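Nitrilotriacetate monooxygenase (PDB 3SDO) probably acts as an FMN-dependent monooxygenase, incorporating oxygen from O2 into an organic substrate. Local coordinates at residues A124-V129 against P214-A219. Sequence-based numbering, arbitrary orientation.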
ATOM      1  N   ALA A 124       7.072  -7.676   7.485  1.00 16.37           N
ATOM      2  CA  ALA A 124       6.639  -6.274   7.485  1.00 16.32           C
ATOM      3  C   ALA A 124       7.290  -5.437   8.589  1.00 16.29           C
ATOM      4  O   ALA A 124       7.583  -5.934   9.695  1.00 16.84           O
ATOM      5  CB  ALA A 124       5.125  -6.192   7.607  1.00 16.60           C
ATOM      6  N   GLY A 125       7.464  -4.154   8.297  1.00 16.16           N
ATOM      7  CA  GLY A 125       7.866  -3.152   9.293  1.00 16.33           C
ATOM      8  C   GLY A 125       7.091  -1.870   9.054  1.00 16.88           C
ATOM      9  O   GLY A 125       6.750  -1.553   7.913  1.00 16.39           O
ATOM     10  N   TRP A 126       6.755  -1.150  10.124  1.00 16.77           N
ATOM     11  CA  TRP A 126       6.059   0.127   9.991  1.00 16.81           C
ATOM     12  C   TRP A 126       6.941   1.203  10.574  1.00 17.40           C
ATOM     13  O   TRP A 126       7.301   1.124  11.758  1.00 17.23           O
ATOM     14  CB  TRP A 126       4.687   0.102  10.710  1.00 17.07           C
ATOM     15  CG  TRP A 126       3.969   1.441  10.845  1.00 16.40           C
ATOM     16  CD1 TRP A 126       4.091   2.519  10.037  1.00 17.66           C
ATOM     17  CD2 TRP A 126       2.981   1.801  11.841  1.00 17.57           C
ATOM     18  NE1 TRP A 126       3.265   3.541  10.467  1.00 18.43           N
ATOM     19  CE2 TRP A 126       2.582   3.125  11.577  1.00 17.54           C
ATOM     20  CE3 TRP A 126       2.417   1.133  12.934  1.00 18.97           C
ATOM     21  CZ2 TRP A 126       1.656   3.801  12.374  1.00 18.59           C
ATOM     22  CZ3 TRP A 126       1.492   1.788  13.715  1.00 18.44           C
ATOM     23  CH2 TRP A 126       1.124   3.119  13.437  1.00 18.86           C
ATOM     24  N   ASN A 127       7.305   2.182   9.735  1.00 17.74           N
ATOM     25  CA  ASN A 127       8.000   3.377  10.176  1.00 18.83           C
ATOM     26  C   ASN A 127       6.955   4.387  10.586  1.00 19.49           C
ATOM     27  O   ASN A 127       6.266   4.956   9.729  1.00 18.66           O
ATOM     28  CB  ASN A 127       8.915   3.973   9.093  1.00 18.94           C
ATOM     29  CG  ASN A 127       9.575   5.265   9.552  1.00 21.66           C
ATOM     30  OD1 ASN A 127      10.021   5.367  10.709  1.00 25.53           O
ATOM     31  ND2 ASN A 127       9.633   6.263   8.668  1.00 18.80           N
ATOM     32  N   VAL A 128       6.825   4.569  11.895  1.00 20.57           N
ATOM     33  CA  VAL A 128       5.834   5.465  12.492  1.00 22.60           C
ATOM     34  C   VAL A 128       6.337   6.901  12.381  1.00 25.14           C
ATOM     35  O   VAL A 128       7.360   7.257  12.959  1.00 24.22           O
ATOM     36  CB  VAL A 128       5.576   5.093  13.969  1.00 22.42           C
ATOM     37  CG1 VAL A 128       4.582   6.091  14.657  1.00 24.28           C
ATOM     38  CG2 VAL A 128       5.059   3.660  14.066  1.00 20.39           C
ATOM     39  N   VAL A 129       5.627   7.702  11.590  1.00 28.07           N
ATOM     40  CA  VAL A 129       5.985   9.087  11.386  1.00 31.38           C
ATOM     41  C   VAL A 129       5.091   9.992  12.236  1.00 34.11           C
ATOM     42  O   VAL A 129       3.875   9.983  12.096  1.00 34.18           O
ATOM     43  CB  VAL A 129       5.975   9.415   9.893  1.00 31.67           C
ATOM     44  CG1 VAL A 129       5.665  10.840   9.645  1.00 33.79           C
ATOM     45  CG2 VAL A 129       7.337   9.010   9.285  1.00 30.46           C
ATOM     46  N   PRO A 214       4.281  -6.726  13.057  1.00 16.23           N
ATOM     47  CA  PRO A 214       5.288  -6.023  12.300  1.00 16.38           C
ATOM     48  C   PRO A 214       6.250  -5.247  13.205  1.00 16.48           C
ATOM     49  O   PRO A 214       5.874  -4.845  14.312  1.00 16.41           O
ATOM     50  CB  PRO A 214       4.472  -5.065  11.428  1.00 16.43           C
ATOM     51  CG  PRO A 214       3.121  -5.624  11.366  1.00 16.16           C
ATOM     52  CD  PRO A 214       2.908  -6.384  12.623  1.00 16.92           C
ATOM     53  N   VAL A 215       7.482  -5.086  12.739  1.00 16.03           N
ATOM     54  CA  VAL A 215       8.530  -4.369  13.476  1.00 16.26           C
ATOM     55  C   VAL A 215       8.301  -2.835  13.418  1.00 17.27           C
ATOM     56  O   VAL A 215       7.965  -2.262  12.345  1.00 17.07           O
ATOM     57  CB  VAL A 215       9.912  -4.734  12.921  1.00 15.94           C
ATOM     58  CG1 VAL A 215      11.042  -4.054  13.719  1.00 15.00           C
ATOM     59  CG2 VAL A 215      10.091  -6.267  12.942  1.00 16.58           C
ATOM     60  N   ILE A 216       8.444  -2.176  14.564  1.00 16.78           N
ATOM     61  CA  ILE A 216       8.238  -0.733  14.623  1.00 17.00           C
ATOM     62  C   ILE A 216       9.567  -0.001  14.472  1.00 17.49           C
ATOM     63  O   ILE A 216      10.508  -0.201  15.268  1.00 17.56           O
ATOM     64  CB  ILE A 216       7.565  -0.292  15.945  1.00 17.62           C
ATOM     65  CG1 ILE A 216       6.244  -1.021  16.156  1.00 17.99           C
ATOM     66  CG2 ILE A 216       7.338   1.240  15.979  1.00 16.36           C
ATOM     67  CD1 ILE A 216       5.266  -0.970  14.988  1.00 17.39           C
ATOM     68  N   PHE A 217       9.619   0.841  13.440  1.00 17.44           N
ATOM     69  CA  PHE A 217      10.710   1.760  13.179  1.00 17.24           C
ATOM     70  C   PHE A 217      10.253   3.166  13.542  1.00 18.77           C
ATOM     71  O   PHE A 217       9.075   3.517  13.372  1.00 17.72           O
ATOM     72  CB  PHE A 217      11.095   1.720  11.694  1.00 17.76           C
ATOM     73  CG  PHE A 217      11.885   0.505  11.306  1.00 15.22           C
ATOM     74  CD1 PHE A 217      11.297  -0.730  11.261  1.00 16.03           C
ATOM     75  CD2 PHE A 217      13.215   0.621  10.960  1.00 18.17           C
ATOM     76  CE1 PHE A 217      12.019  -1.831  10.902  1.00 15.68           C
ATOM     77  CE2 PHE A 217      13.966  -0.480  10.632  1.00 16.96           C
ATOM     78  CZ  PHE A 217      13.375  -1.704  10.613  1.00 17.05           C
ATOM     79  N   GLN A 218      11.176   3.969  14.055  1.00 18.66           N
ATOM     80  CA  GLN A 218      10.889   5.383  14.299  1.00 20.46           C
ATOM     81  C   GLN A 218      12.138   6.213  14.068  1.00 20.57           C
ATOM     82  O   GLN A 218      13.232   5.687  14.065  1.00 21.06           O
ATOM     83  CB  GLN A 218      10.382   5.595  15.723  1.00 20.29           C
ATOM     84  CG  GLN A 218       9.047   4.970  16.017  1.00 21.38           C
ATOM     85  CD  GLN A 218       8.607   5.156  17.438  1.00 22.73           C
ATOM     86  OE1 GLN A 218       9.059   6.080  18.132  1.00 22.30           O
ATOM     87  NE2 GLN A 218       7.747   4.236  17.911  1.00 21.10           N
ATOM     88  N   ALA A 219      11.975   7.506  13.852  1.00 22.62           N
ATOM     89  CA  ALA A 219      13.135   8.393  13.662  1.00 24.72           C
ATOM     90  C   ALA A 219      13.053   9.691  14.446  1.00 26.60           C
ATOM     91  O   ALA A 219      13.619  10.695  14.039  1.00 28.06           O
ATOM     92  CB  ALA A 219      13.329   8.685  12.191  1.00 24.77           C
TER
HETATM   93  O   HOH W   1       9.484   8.516  14.162  1.00 28.43           O
HETATM   94  O   HOH W   2      10.056   7.740  12.053  1.00 28.46           O
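I216 and W126 illustrate how neighbouring parallel strands share one layer of side chains. From its CB, I216 forks: CG2, anti to the backbone N, runs obliquely across V128 to lie 3.8 Å from V128 CG2, while CG1 (chi1 -56°) carries CD1 to within 4.1 Å of W126 CE3. V128 CG2 also rests over the centre of one face of the W126 indole, 3.5 Å above its plane, joining the three residues in an apolar layer. Beside it, Q218 CG meets V128 CB at 4.0 Å. The backbones beneath are laced in the alternating pattern of parallel strands: V215 N to A124 O, W126 N to V215 O (2.8 Å), F217 N to W126 O (2.9 Å) and V128 N to F217 O. Strands 124-129 and 215-218 are thus adjacent staves of the TIM barrel seen in luciferase-like monooxygenases. The W126 side packs outward against helices 106-119 and 150-165, and W126 NE1 is satisfied by M99 O. On the opposite side, N127 and F217 point into the barrel, where their CB atoms lie 4.1 Å apart; N127 adjoins T98, a predicted FMN-binding residue, and the F217 ring meets that of F56.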